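Local coordinates for putative isomerase (Streptomyces coelicolor A3, PDB 2OQH), which is a putative isomerase of the enolase superfamily that probably acts on sugar acids, possibly dehydrating D-glucarate, at residues Asn193-Ser207 with Leu214-Val227. Sequence-based numbering, arbitrary orientation.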
loop_
_atom_site.group_PDB
_atom_site.type_symbol
_atom_site.label_atom_id
_atom_site.label_comp_id
_atom_site.label_asym_id
_atom_site.label_seq_id
_atom_site.Cartn_x
_atom_site.Cartn_y
_atom_site.Cartn_z
ATOM N N ASN A 193 17.803 2.687 -5.802
ATOM C CA ASN A 193 17.230 3.442 -4.694
ATOM C C ASN A 193 17.104 2.404 -3.582
ATOM O O ASN A 193 16.406 1.408 -3.738
ATOM C CB ASN A 193 15.850 3.986 -5.057
ATOM C CG ASN A 193 15.923 5.187 -5.956
ATOM O OD1 ASN A 193 16.619 6.150 -5.651
ATOM N ND2 ASN A 193 15.203 5.145 -7.070
ATOM N N LEU A 194 17.779 2.637 -2.465
ATOM C CA LEU A 194 17.769 1.686 -1.362
ATOM C C LEU A 194 17.037 2.198 -0.118
ATOM O O LEU A 194 17.184 3.362 0.262
ATOM C CB LEU A 194 19.215 1.329 -1.015
ATOM C CG LEU A 194 19.469 0.207 -0.014
ATOM C CD1 LEU A 194 18.825 -1.072 -0.500
ATOM C CD2 LEU A 194 20.973 0.017 0.143
ATOM N N ARG A 195 16.270 1.310 0.515
ATOM C CA ARG A 195 15.486 1.644 1.706
ATOM C C ARG A 195 15.578 0.534 2.755
ATOM O O ARG A 195 15.963 -0.585 2.445
ATOM C CB ARG A 195 14.009 1.804 1.328
ATOM C CG ARG A 195 13.743 2.642 0.094
ATOM C CD ARG A 195 12.331 2.395 -0.429
ATOM N NE ARG A 195 12.070 3.109 -1.678
ATOM C CZ ARG A 195 10.983 2.938 -2.425
ATOM N NH1 ARG A 195 10.041 2.073 -2.054
ATOM N NH2 ARG A 195 10.839 3.630 -3.547
ATOM N N VAL A 196 15.226 0.853 3.997
ATOM C CA VAL A 196 15.217 -0.144 5.066
ATOM C C VAL A 196 14.005 0.111 5.964
ATOM O O VAL A 196 13.717 1.247 6.344
ATOM C CB VAL A 196 16.519 -0.128 5.898
ATOM C CG1 VAL A 196 16.783 1.251 6.436
ATOM C CG2 VAL A 196 16.418 -1.132 7.026
ATOM N N ASP A 197 13.284 -0.957 6.284
ATOM C CA ASP A 197 12.085 -0.852 7.101
ATOM C C ASP A 197 12.143 -1.792 8.296
ATOM O O ASP A 197 11.827 -2.969 8.175
ATOM C CB ASP A 197 10.858 -1.187 6.246
ATOM C CG ASP A 197 9.551 -0.903 6.952
ATOM O OD1 ASP A 197 9.551 -0.665 8.178
ATOM O OD2 ASP A 197 8.503 -0.927 6.266
ATOM N N PRO A 198 12.561 -1.282 9.467
ATOM C CA PRO A 198 12.652 -2.089 10.689
ATOM C C PRO A 198 11.284 -2.296 11.337
ATOM O O PRO A 198 11.161 -2.993 12.346
ATOM C CB PRO A 198 13.578 -1.263 11.588
ATOM C CG PRO A 198 14.390 -0.455 10.614
ATOM C CD PRO A 198 13.340 -0.040 9.612
ATOM N N ASN A 199 10.255 -1.683 10.760
ATOM C CA ASN A 199 8.902 -1.801 11.298
ATOM C C ASN A 199 8.866 -1.430 12.769
ATOM O O ASN A 199 8.285 -2.133 13.594
ATOM C CB ASN A 199 8.369 -3.219 11.099
ATOM C CG ASN A 199 8.085 -3.525 9.644
ATOM O OD1 ASN A 199 7.186 -2.933 9.037
ATOM N ND2 ASN A 199 8.857 -4.440 9.069
ATOM N N ALA A 200 9.515 -0.316 13.081
ATOM C CA ALA A 200 9.560 0.217 14.431
ATOM C C ALA A 200 10.142 -0.748 15.449
ATOM O O ALA A 200 9.761 -0.718 16.616
ATOM C CB ALA A 200 8.158 0.643 14.858
ATOM N N ALA A 201 11.075 -1.591 15.015
ATOM C CA ALA A 201 11.690 -2.555 15.922
ATOM C C ALA A 201 12.922 -2.018 16.653
ATOM O O ALA A 201 13.359 -2.612 17.635
ATOM C CB ALA A 201 12.052 -3.837 15.166
ATOM N N TRP A 202 13.489 -0.907 16.190
ATOM C CA TRP A 202 14.666 -0.352 16.860
ATOM C C TRP A 202 14.290 0.689 17.906
ATOM O O TRP A 202 13.297 1.406 17.757
ATOM C CB TRP A 202 15.607 0.343 15.877
ATOM C CG TRP A 202 16.112 -0.472 14.730
ATOM C CD1 TRP A 202 16.131 -1.830 14.620
ATOM C CD2 TRP A 202 16.751 0.038 13.557
ATOM N NE1 TRP A 202 16.746 -2.200 13.447
ATOM C CE2 TRP A 202 17.139 -1.070 12.777
ATOM C CE3 TRP A 202 17.036 1.331 13.090
ATOM C CZ2 TRP A 202 17.802 -0.927 11.553
ATOM C CZ3 TRP A 202 17.700 1.475 11.865
ATOM C CH2 TRP A 202 18.073 0.351 11.114
ATOM N N SER A 203 15.105 0.784 18.951
ATOM C CA SER A 203 14.888 1.772 20.001
ATOM C C SER A 203 15.369 3.092 19.409
ATOM O O SER A 203 16.055 3.097 18.389
ATOM C CB SER A 203 15.725 1.441 21.232
ATOM O OG SER A 203 17.108 1.597 20.962
ATOM N N VAL A 204 15.024 4.209 20.036
ATOM C CA VAL A 204 15.469 5.487 19.504
ATOM C C VAL A 204 16.996 5.609 19.501
ATOM O O VAL A 204 17.581 6.030 18.500
ATOM C CB VAL A 204 14.851 6.668 20.272
ATOM C CG1 VAL A 204 15.342 7.974 19.678
ATOM C CG2 VAL A 204 13.327 6.598 20.185
ATOM N N PRO A 205 17.660 5.246 20.619
ATOM C CA PRO A 205 19.125 5.332 20.684
ATOM C C PRO A 205 19.799 4.464 19.619
ATOM O O PRO A 205 20.802 4.865 19.034
ATOM C CB PRO A 205 19.444 4.851 22.104
ATOM C CG PRO A 205 18.243 5.290 22.882
ATOM C CD PRO A 205 17.107 4.904 21.944
ATOM N N ASP A 206 19.256 3.272 19.385
ATOM C CA ASP A 206 19.820 2.385 18.373
ATOM C C ASP A 206 19.508 2.897 16.971
ATOM O O ASP A 206 20.266 2.645 16.034
ATOM C CB ASP A 206 19.296 0.953 18.526
ATOM C CG ASP A 206 19.935 0.217 19.692
ATOM O OD1 ASP A 206 21.165 0.339 19.876
ATOM O OD2 ASP A 206 19.210 -0.494 20.418
ATOM N N SER A 207 18.396 3.617 16.829
ATOM C CA SER A 207 18.019 4.175 15.532
ATOM C C SER A 207 18.978 5.297 15.145
ATOM O O SER A 207 19.319 5.459 13.971
ATOM C CB SER A 207 16.578 4.706 15.563
ATOM O OG SER A 207 15.649 3.644 15.667
ATOM N N LEU A 214 24.381 4.639 8.530
ATOM C CA LEU A 214 23.790 4.453 7.207
ATOM C C LEU A 214 23.846 5.679 6.298
ATOM O O LEU A 214 23.610 5.572 5.091
ATOM C CB LEU A 214 22.336 4.002 7.353
ATOM C CG LEU A 214 22.111 2.640 8.017
ATOM C CD1 LEU A 214 20.622 2.452 8.290
ATOM C CD2 LEU A 214 22.648 1.529 7.123
ATOM N N GLU A 215 24.150 6.840 6.869
ATOM C CA GLU A 215 24.217 8.071 6.086
ATOM C C GLU A 215 25.152 7.969 4.884
ATOM O O GLU A 215 24.906 8.585 3.855
ATOM C CB GLU A 215 24.668 9.246 6.961
ATOM C CG GLU A 215 23.809 9.482 8.190
ATOM C CD GLU A 215 24.195 10.739 8.948
ATOM O OE1 GLU A 215 25.402 11.045 9.044
ATOM O OE2 GLU A 215 23.287 11.416 9.463
ATOM N N GLU A 216 26.231 7.205 5.009
ATOM C CA GLU A 216 27.178 7.080 3.899
ATOM C C GLU A 216 26.661 6.239 2.726
ATOM O O GLU A 216 27.307 6.166 1.680
ATOM C CB GLU A 216 28.508 6.505 4.401
ATOM C CG GLU A 216 28.391 5.116 4.998
ATOM C CD GLU A 216 29.734 4.548 5.430
ATOM O OE1 GLU A 216 29.765 3.377 5.863
ATOM O OE2 GLU A 216 30.758 5.269 5.339
ATOM N N LEU A 217 25.490 5.626 2.889
ATOM C CA LEU A 217 24.898 4.792 1.840
ATOM C C LEU A 217 23.850 5.543 1.002
ATOM O O LEU A 217 23.316 5.005 0.028
ATOM C CB LEU A 217 24.264 3.545 2.473
ATOM C CG LEU A 217 25.179 2.739 3.408
ATOM C CD1 LEU A 217 24.426 1.555 3.980
ATOM C CD2 LEU A 217 26.409 2.266 2.649
ATOM N N ASP A 218 23.563 6.783 1.385
ATOM C CA ASP A 218 22.587 7.623 0.694
ATOM C C ASP A 218 21.287 6.893 0.333
ATOM O O ASP A 218 20.912 6.789 -0.836
ATOM C CB ASP A 218 23.216 8.241 -0.561
ATOM C CG ASP A 218 22.307 9.258 -1.228
ATOM O OD1 ASP A 218 21.633 10.036 -0.505
ATOM O OD2 ASP A 218 22.267 9.289 -2.472
ATOM N N LEU A 219 20.596 6.402 1.352
ATOM C CA LEU A 219 19.344 5.686 1.154
ATOM C C LEU A 219 18.230 6.642 0.757
ATOM O O LEU A 219 18.225 7.801 1.169
ATOM C CB LEU A 219 18.936 4.982 2.449
ATOM C CG LEU A 219 19.979 4.124 3.165
ATOM C CD1 LEU A 219 19.424 3.680 4.517
ATOM C CD2 LEU A 219 20.331 2.924 2.304
ATOM N N GLU A 220 17.280 6.162 -0.038
ATOM C CA GLU A 220 16.159 7.002 -0.427
ATOM C C GLU A 220 15.467 7.431 0.867
ATOM O O GLU A 220 15.091 8.588 1.023
ATOM C CB GLU A 220 15.194 6.241 -1.335
ATOM C CG GLU A 220 13.962 7.041 -1.697
ATOM C CD GLU A 220 13.145 6.381 -2.788
ATOM O OE1 GLU A 220 13.294 5.150 -2.968
ATOM O OE2 GLU A 220 12.357 7.089 -3.453
ATOM N N TYR A 221 15.282 6.487 1.782
ATOM C CA TYR A 221 14.718 6.806 3.086
ATOM C C TYR A 221 14.790 5.684 4.095
ATOM O O TYR A 221 14.930 4.513 3.743
ATOM C CB TYR A 221 13.273 7.334 2.987
ATOM C CG TYR A 221 12.267 6.481 2.249
ATOM C CD1 TYR A 221 11.834 5.255 2.763
ATOM C CD2 TYR A 221 11.706 6.928 1.059
ATOM C CE1 TYR A 221 10.853 4.496 2.101
ATOM C CE2 TYR A 221 10.731 6.187 0.392
ATOM C CZ TYR A 221 10.307 4.971 0.912
ATOM O OH TYR A 221 9.355 4.244 0.227
ATOM N N LEU A 222 14.730 6.078 5.360
ATOM C CA LEU A 222 14.750 5.167 6.484
ATOM C C LEU A 222 13.280 5.074 6.879
ATOM O O LEU A 222 12.675 6.070 7.270
ATOM C CB LEU A 222 15.592 5.771 7.610
ATOM C CG LEU A 222 15.710 5.048 8.944
ATOM C CD1 LEU A 222 15.983 3.574 8.717
ATOM C CD2 LEU A 222 16.830 5.679 9.755
ATOM N N GLU A 223 12.702 3.886 6.759
ATOM C CA GLU A 223 11.289 3.705 7.056
ATOM C C GLU A 223 10.982 3.141 8.437
ATOM O O GLU A 223 11.400 2.041 8.773
ATOM C CB GLU A 223 10.663 2.803 5.991
ATOM C CG GLU A 223 9.156 2.855 5.936
ATOM C CD GLU A 223 8.560 1.953 4.859
ATOM O OE1 GLU A 223 9.135 1.856 3.751
ATOM O OE2 GLU A 223 7.496 1.348 5.113
ATOM N N ASP A 224 10.231 3.902 9.227
ATOM C CA ASP A 224 9.836 3.491 10.577
ATOM C C ASP A 224 10.886 2.783 11.436
ATOM O O ASP A 224 10.661 1.666 11.897
ATOM C CB ASP A 224 8.597 2.593 10.506
ATOM C CG ASP A 224 7.354 3.351 10.101
ATOM O OD1 ASP A 224 7.062 4.377 10.750
ATOM O OD2 ASP A 224 6.677 2.924 9.143
ATOM N N PRO A 225 12.042 3.420 11.681
ATOM C CA PRO A 225 13.027 2.718 12.511
ATOM C C PRO A 225 12.565 2.497 13.954
ATOM O O PRO A 225 12.930 1.504 14.581
ATOM C CB PRO A 225 14.262 3.621 12.429
ATOM C CG PRO A 225 13.667 5.004 12.171
ATOM C CD PRO A 225 12.579 4.695 11.173
ATOM N N CYS A 226 11.751 3.416 14.468
ATOM C CA CYS A 226 11.275 3.335 15.846
ATOM C C CYS A 226 9.788 3.656 15.968
ATOM O O CYS A 226 9.155 4.065 15.007
ATOM C CB CYS A 226 12.068 4.308 16.721
ATOM S SG CYS A 226 11.832 6.044 16.248
ATOM N N VAL A 227 9.245 3.483 17.168
ATOM C CA VAL A 227 7.827 3.731 17.418
ATOM C C VAL A 227 7.481 5.168 17.801
ATOM O O VAL A 227 8.275 5.860 18.425
ATOM C CB VAL A 227 7.299 2.831 18.561
ATOM C CG1 VAL A 227 7.530 1.371 18.235
ATOM C CG2 VAL A 227 7.994 3.184 19.854
HETATM O O HOH W 1 19.060 5.320 -2.597
HETATM O O HOH W 2 11.648 5.839 -5.783
HETATM O O HOH W 3 6.736 0.292 8.417
HETATM O O HOH W 4 11.025 2.293 19.090
#
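Val196 and Leu222 pair in parallel where the axes of strands 193-197 and 221-223 come within 4.9 Å at 19°, Glu223 N donating to Val196 O at 2.9 Å. With helix 204-214 as the crossover, this is a beta-alpha-beta unit of the enolase-type TIM barrel, illustrating how such a unit divides its residues between two faces. On the helix side, Val196 CG1 presses on Leu222 CD1 at a tight 3.4 Å, with Leu219 and Leu214 beyond. On the barrel-interior side stand Arg195 and Tyr221. Arg195 grips Glu220 side-on, NE (2.7 Å) and NH2 both binding OE1 from one face of a carboxylate turned 57° from the guanidinium. Glu220 CG lies anti to the backbone N (chi1 176°) and the chain runs on extended, bringing OE1 alongside the arginine; OE2 forms a salt bridge with Arg321. Arg195 CG lies over the Tyr221 ring in a CH-pi contact, while the phenol oxygen, hydrogen-bonded to Asn295, sits over a guanidinium face. A leucine in place of Arg195 would probably leave Glu220 OE1 without its two donors and deprive Ala322 O of the hydrogen bond from NH2. Further on, the backbones stay tied by Ala200 N to Asp224 O and Trp202 N to Pro225 O, and Trp202 CE3 rests 3.7 Å from Pro225 CB. At the strands' C-terminal ends, like-charged Asp197 OD2 and Glu223 OE2 lie 2.7 Å apart.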